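Long-range contact in uncharacterized conserved (Bdellovibrio bacteriovorus, PDB 7O21), which probably acts as an L,D-carboxypeptidase of the YkuD family, trimming peptidoglycan and thereby generating the curved shape of this predatory bacterium: residues A[37-49]-A[165-179]. Residues are numbered along the deposited sequence; the frame is centred on the assembly and turned at random.
With EDO (1,2-ethanediol), chain K.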
loop_
_atom_site.group_PDB
_atom_site.type_symbol
_atom_site.label_atom_id
_atom_site.label_comp_id
_atom_site.label_asym_id
_atom_site.label_seq_id
_atom_site.Cartn_x
_atom_site.Cartn_y
_atom_site.Cartn_z
ATOM N N GLU A 37 18.274 -6.120 11.382
ATOM C CA GLU A 37 17.415 -7.201 11.859
ATOM C C GLU A 37 15.927 -6.859 11.806
ATOM O O GLU A 37 15.094 -7.771 11.862
ATOM C CB GLU A 37 17.905 -7.697 13.232
ATOM C CG GLU A 37 19.328 -8.204 13.102
ATOM C CD GLU A 37 19.948 -8.769 14.368
ATOM O OE1 GLU A 37 19.268 -8.878 15.407
ATOM O OE2 GLU A 37 21.151 -9.100 14.311
ATOM N N ALA A 38 15.571 -5.578 11.687
ATOM C CA ALA A 38 14.180 -5.211 11.460
ATOM C C ALA A 38 13.696 -5.654 10.088
ATOM O O ALA A 38 12.482 -5.749 9.875
ATOM C CB ALA A 38 14.012 -3.698 11.605
ATOM N N PHE A 39 14.616 -5.948 9.168
ATOM C CA PHE A 39 14.241 -6.471 7.858
ATOM C C PHE A 39 14.328 -7.989 7.944
ATOM O O PHE A 39 14.226 -8.543 9.041
ATOM C CB PHE A 39 15.180 -5.946 6.762
ATOM C CG PHE A 39 15.306 -4.429 6.724
ATOM C CD1 PHE A 39 14.267 -3.603 7.126
ATOM C CD2 PHE A 39 16.481 -3.847 6.279
ATOM C CE1 PHE A 39 14.415 -2.202 7.085
ATOM C CE2 PHE A 39 16.637 -2.464 6.228
ATOM C CZ PHE A 39 15.609 -1.649 6.628
ATOM N N SER A 40 14.527 -8.680 6.823
ATOM C CA SER A 40 14.468 -10.136 6.792
ATOM C C SER A 40 15.850 -10.689 6.493
ATOM O O SER A 40 16.495 -10.264 5.529
ATOM C CB SER A 40 13.480 -10.606 5.722
ATOM O OG SER A 40 13.573 -12.017 5.521
ATOM N N ARG A 41 16.310 -11.631 7.311
ATOM C CA ARG A 41 17.586 -12.257 6.986
ATOM C C ARG A 41 17.473 -13.285 5.878
ATOM O O ARG A 41 18.508 -13.777 5.413
ATOM C CB ARG A 41 18.253 -12.863 8.223
ATOM C CG ARG A 41 17.505 -13.988 8.890
ATOM C CD ARG A 41 18.100 -14.215 10.298
ATOM N NE ARG A 41 17.660 -15.472 10.891
ATOM C CZ ARG A 41 16.747 -15.576 11.850
ATOM N NH1 ARG A 41 16.169 -14.492 12.356
ATOM N NH2 ARG A 41 16.419 -16.772 12.319
ATOM N N TYR A 42 16.254 -13.605 5.441
ATOM C CA TYR A 42 16.013 -14.565 4.374
ATOM C C TYR A 42 15.487 -13.874 3.120
ATOM O O TYR A 42 14.742 -12.891 3.201
ATOM C CB TYR A 42 14.990 -15.626 4.808
ATOM C CG TYR A 42 15.425 -16.401 6.019
ATOM C CD1 TYR A 42 16.497 -17.286 5.956
ATOM C CD2 TYR A 42 14.808 -16.196 7.242
ATOM C CE1 TYR A 42 16.905 -17.992 7.097
ATOM C CE2 TYR A 42 15.212 -16.887 8.370
ATOM C CZ TYR A 42 16.256 -17.773 8.288
ATOM O OH TYR A 42 16.648 -18.460 9.423
ATOM N N VAL A 43 15.828 -14.445 1.961
ATOM C CA VAL A 43 15.314 -14.011 0.666
ATOM C C VAL A 43 14.837 -15.253 -0.070
ATOM O O VAL A 43 15.555 -16.257 -0.104
ATOM C CB VAL A 43 16.415 -13.320 -0.157
ATOM C CG1 VAL A 43 15.982 -13.164 -1.611
ATOM C CG2 VAL A 43 16.769 -11.958 0.460
ATOM N N ILE A 44 13.655 -15.191 -0.667
ATOM C CA ILE A 44 13.142 -16.280 -1.495
ATOM C C ILE A 44 13.429 -15.958 -2.955
ATOM O O ILE A 44 13.157 -14.838 -3.412
ATOM C CB ILE A 44 11.640 -16.493 -1.257
ATOM C CG1 ILE A 44 11.400 -16.981 0.184
ATOM C CG2 ILE A 44 11.087 -17.478 -2.290
ATOM C CD1 ILE A 44 9.934 -17.048 0.553
ATOM N N LEU A 45 13.987 -16.928 -3.691
ATOM C CA LEU A 45 14.348 -16.747 -5.094
ATOM C C LEU A 45 13.596 -17.781 -5.916
ATOM O O LEU A 45 13.711 -18.986 -5.656
ATOM C CB LEU A 45 15.854 -16.930 -5.300
ATOM C CG LEU A 45 16.308 -16.975 -6.757
ATOM C CD1 LEU A 45 16.095 -15.632 -7.414
ATOM C CD2 LEU A 45 17.776 -17.398 -6.829
ATOM N N VAL A 46 12.814 -17.318 -6.891
ATOM C CA VAL A 46 12.030 -18.198 -7.760
ATOM C C VAL A 46 12.653 -18.187 -9.150
ATOM O O VAL A 46 12.785 -17.128 -9.775
ATOM C CB VAL A 46 10.555 -17.779 -7.822
ATOM C CG1 VAL A 46 9.764 -18.740 -8.728
ATOM C CG2 VAL A 46 9.950 -17.703 -6.432
ATOM N N ASP A 47 13.016 -19.365 -9.643
ATOM C CA ASP A 47 13.662 -19.552 -10.942
ATOM C C ASP A 47 12.620 -20.234 -11.827
ATOM O O ASP A 47 12.408 -21.447 -11.723
ATOM C CB ASP A 47 14.901 -20.421 -10.726
ATOM C CG ASP A 47 15.636 -20.757 -12.001
ATOM O OD1 ASP A 47 15.072 -20.629 -13.107
ATOM O OD2 ASP A 47 16.810 -21.166 -11.878
ATOM N N LYS A 48 11.951 -19.455 -12.686
ATOM C CA LYS A 48 10.870 -20.019 -13.493
ATOM C C LYS A 48 11.380 -21.104 -14.426
ATOM O O LYS A 48 10.730 -22.145 -14.584
ATOM C CB LYS A 48 10.159 -18.943 -14.309
ATOM C CG LYS A 48 9.451 -17.878 -13.491
ATOM C CD LYS A 48 8.710 -16.943 -14.446
ATOM C CE LYS A 48 8.021 -15.805 -13.724
ATOM N NZ LYS A 48 7.589 -14.773 -14.717
ATOM N N GLU A 49 12.535 -20.876 -15.058
ATOM C CA GLU A 49 13.041 -21.829 -16.043
ATOM C C GLU A 49 13.302 -23.188 -15.407
ATOM O O GLU A 49 12.926 -24.227 -15.963
ATOM C CB GLU A 49 14.312 -21.276 -16.683
ATOM C CG GLU A 49 15.025 -22.268 -17.583
ATOM C CD GLU A 49 16.368 -21.751 -18.046
ATOM O OE1 GLU A 49 16.683 -20.579 -17.753
ATOM O OE2 GLU A 49 17.112 -22.512 -18.701
ATOM N N TYR A 165 10.274 -19.082 7.292
ATOM C CA TYR A 165 11.298 -18.133 6.869
ATOM C C TYR A 165 10.741 -16.767 6.505
ATOM O O TYR A 165 11.522 -15.862 6.197
ATOM C CB TYR A 165 12.058 -18.677 5.656
ATOM C CG TYR A 165 12.770 -19.987 5.872
ATOM C CD1 TYR A 165 13.961 -20.046 6.578
ATOM C CD2 TYR A 165 12.262 -21.166 5.340
ATOM C CE1 TYR A 165 14.626 -21.249 6.761
ATOM C CE2 TYR A 165 12.915 -22.371 5.518
ATOM C CZ TYR A 165 14.093 -22.406 6.231
ATOM O OH TYR A 165 14.740 -23.615 6.395
ATOM N N ILE A 166 9.428 -16.587 6.514
ATOM C CA ILE A 166 8.813 -15.391 5.955
ATOM C C ILE A 166 8.433 -14.439 7.078
ATOM O O ILE A 166 7.644 -14.783 7.967
ATOM C CB ILE A 166 7.608 -15.740 5.070
ATOM C CG1 ILE A 166 8.087 -16.454 3.807
ATOM C CG2 ILE A 166 6.822 -14.474 4.717
ATOM C CD1 ILE A 166 6.954 -17.134 3.065
ATOM N N LYS A 167 8.993 -13.237 7.024
ATOM C CA LYS A 167 8.644 -12.151 7.927
ATOM C C LYS A 167 7.735 -11.217 7.141
ATOM O O LYS A 167 8.154 -10.619 6.141
ATOM C CB LYS A 167 9.923 -11.450 8.377
ATOM C CG LYS A 167 9.742 -10.368 9.419
ATOM C CD LYS A 167 11.147 -9.954 9.894
ATOM C CE LYS A 167 11.133 -9.130 11.141
ATOM N NZ LYS A 167 12.547 -8.826 11.471
ATOM N N LEU A 168 6.480 -11.114 7.572
ATOM C CA LEU A 168 5.511 -10.338 6.814
ATOM C C LEU A 168 5.943 -8.883 6.733
ATOM O O LEU A 168 6.386 -8.293 7.722
ATOM C CB LEU A 168 4.133 -10.445 7.460
ATOM C CG LEU A 168 3.526 -11.843 7.425
ATOM C CD1 LEU A 168 2.133 -11.773 8.032
ATOM C CD2 LEU A 168 3.482 -12.370 5.998
ATOM N N GLY A 169 5.826 -8.309 5.540
ATOM C CA GLY A 169 6.254 -6.958 5.293
ATOM C C GLY A 169 7.725 -6.796 4.994
ATOM O O GLY A 169 8.143 -5.690 4.616
ATOM N N GLU A 170 8.521 -7.850 5.129
ATOM C CA GLU A 170 9.972 -7.702 5.035
ATOM C C GLU A 170 10.650 -8.686 4.090
ATOM O O GLU A 170 11.591 -8.305 3.392
ATOM C CB GLU A 170 10.610 -7.808 6.427
ATOM C CG GLU A 170 10.059 -6.814 7.448
ATOM C CD GLU A 170 10.328 -5.374 7.094
ATOM O OE1 GLU A 170 11.263 -5.101 6.312
ATOM O OE2 GLU A 170 9.600 -4.503 7.625
ATOM N N THR A 171 10.220 -9.935 4.052
ATOM C CA THR A 171 10.980 -10.928 3.276
ATOM C C THR A 171 10.829 -10.701 1.772
ATOM O O THR A 171 9.704 -10.757 1.253
ATOM C CB THR A 171 10.551 -12.349 3.651
ATOM O OG1 THR A 171 10.888 -12.582 5.023
ATOM C CG2 THR A 171 11.276 -13.389 2.774
ATOM N N PRO A 172 11.920 -10.508 1.032
ATOM C CA PRO A 172 11.813 -10.408 -0.430
ATOM C C PRO A 172 11.448 -11.735 -1.064
ATOM O O PRO A 172 11.849 -12.806 -0.601
ATOM C CB PRO A 172 13.231 -10.014 -0.869
ATOM C CG PRO A 172 13.889 -9.453 0.352
ATOM C CD PRO A 172 13.276 -10.199 1.518
ATOM N N ILE A 173 10.702 -11.650 -2.160
ATOM C CA ILE A 173 10.563 -12.755 -3.099
ATOM C C ILE A 173 10.977 -12.236 -4.467
ATOM O O ILE A 173 10.433 -11.238 -4.959
ATOM C CB ILE A 173 9.155 -13.378 -3.084
ATOM C CG1 ILE A 173 9.100 -14.556 -4.042
ATOM C CG2 ILE A 173 8.052 -12.328 -3.378
ATOM C CD1 ILE A 173 7.887 -15.457 -3.828
ATOM N N LEU A 174 11.997 -12.861 -5.043
ATOM C CA LEU A 174 12.542 -12.481 -6.340
ATOM C C LEU A 174 12.009 -13.484 -7.346
ATOM O O LEU A 174 12.260 -14.686 -7.214
ATOM C CB LEU A 174 14.064 -12.541 -6.311
ATOM C CG LEU A 174 14.765 -11.685 -5.251
ATOM C CD1 LEU A 174 16.293 -11.781 -5.389
ATOM C CD2 LEU A 174 14.292 -10.244 -5.298
ATOM N N ILE A 175 11.250 -13.005 -8.322
ATOM C CA ILE A 175 10.541 -13.864 -9.260
ATOM C C ILE A 175 11.156 -13.607 -10.628
ATOM O O ILE A 175 10.868 -12.592 -11.267
ATOM C CB ILE A 175 9.028 -13.605 -9.239
ATOM C CG1 ILE A 175 8.457 -13.833 -7.820
ATOM C CG2 ILE A 175 8.312 -14.513 -10.262
ATOM C CD1 ILE A 175 7.001 -13.402 -7.632
ATOM N N PHE A 176 12.020 -14.510 -11.089
ATOM C CA PHE A 176 12.834 -14.267 -12.276
ATOM C C PHE A 176 12.572 -15.363 -13.296
ATOM O O PHE A 176 12.543 -16.546 -12.941
ATOM C CB PHE A 176 14.321 -14.256 -11.905
ATOM C CG PHE A 176 14.730 -13.119 -10.975
ATOM C CD1 PHE A 176 13.982 -11.952 -10.892
ATOM C CD2 PHE A 176 15.880 -13.229 -10.202
ATOM C CE1 PHE A 176 14.380 -10.898 -10.053
ATOM C CE2 PHE A 176 16.285 -12.185 -9.361
ATOM C CZ PHE A 176 15.527 -11.022 -9.284
ATOM N N ASP A 177 12.374 -14.963 -14.562
ATOM C CA ASP A 177 12.203 -15.936 -15.637
ATOM C C ASP A 177 13.440 -16.811 -15.763
ATOM O O ASP A 177 13.339 -18.018 -16.026
ATOM C CB ASP A 177 11.952 -15.223 -16.974
ATOM C CG ASP A 177 10.584 -14.562 -17.055
ATOM O OD1 ASP A 177 9.838 -14.559 -16.056
ATOM O OD2 ASP A 177 10.251 -14.029 -18.133
ATOM N N HIS A 178 14.617 -16.223 -15.561
ATOM C CA HIS A 178 15.877 -16.930 -15.696
ATOM C C HIS A 178 16.745 -16.531 -14.510
ATOM O O HIS A 178 16.549 -15.463 -13.929
ATOM C CB HIS A 178 16.509 -16.548 -17.046
ATOM C CG HIS A 178 15.703 -17.007 -18.227
ATOM N ND1 HIS A 178 15.666 -18.321 -18.643
ATOM C CD2 HIS A 178 14.843 -16.336 -19.030
ATOM C CE1 HIS A 178 14.851 -18.432 -19.677
ATOM N NE2 HIS A 178 14.336 -17.243 -19.930
ATOM N N VAL A 179 17.666 -17.410 -14.114
ATOM C CA VAL A 179 18.622 -17.132 -13.040
ATOM C C VAL A 179 20.017 -17.479 -13.541
ATOM O O VAL A 179 20.264 -18.619 -13.948
ATOM C CB VAL A 179 18.304 -17.908 -11.752
ATOM C CG1 VAL A 179 19.398 -17.684 -10.708
ATOM C CG2 VAL A 179 16.947 -17.490 -11.203
HETATM C C1 EDO K . 10.727 -0.474 10.198
HETATM O O1 EDO K . 10.649 -1.230 11.410
HETATM C C2 EDO K . 10.990 -1.435 9.046
HETATM O O2 EDO K . 9.894 -2.353 8.941
HETATM O O HOH W 1 12.465 -13.729 7.998
HETATM O O HOH W 2 17.371 -20.195 -14.745
HETATM O O HOH W 3 19.018 -21.228 -13.476
#
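Ile44 and Val46 interleave with Pro172, Leu174 and Phe176 through a parallel ladder whose strand axes diverge by only 15°. Its bonds are nearly straight: Val46 N reaches Leu174 O at 2.7 Å, with 166° at the hydrogen. On one face, Ile44 CG2 meets Ile173 CG1 at 3.9 Å; on the other, Leu45 CD1 lies 3.7 Å from Phe176 CD2. At the start of strand 42-47, Tyr165 turns its edge onto the face of Tyr42, CD1 standing over the ring centre with the planes at 75°, a T-shaped stack. Thr171 OG1 donates to Ser40 OG (2.8 Å), which itself donates a hydrogen bond to Tyr42 O; Lys167 N, donating to Thr171 OG1, fixes that hydroxyl in turn. At the far end, the extended Lys48 chain brings NZ to Asp177 OD1 (2.6 Å), a salt bridge; Thr88 OG1 and Pro89 O accept further hydrogen bonds from the same NZ. Beside it, His178 ND1 donates in its ring plane to Glu49 OE1 (2.6 Å), which is approached from above the carboxylate plane. Strands 42-47 and 172-176, the first and last of the catalytic-domain sheet, pair here, flanked by strands 52-59 and 91-99. The side chain of Ile175 lies about 8 Å from that of the predicted nucleophile Cys151, whereas Val43, Pro172 and Leu174 pack against strand 246-257 of the NTF2-like domain.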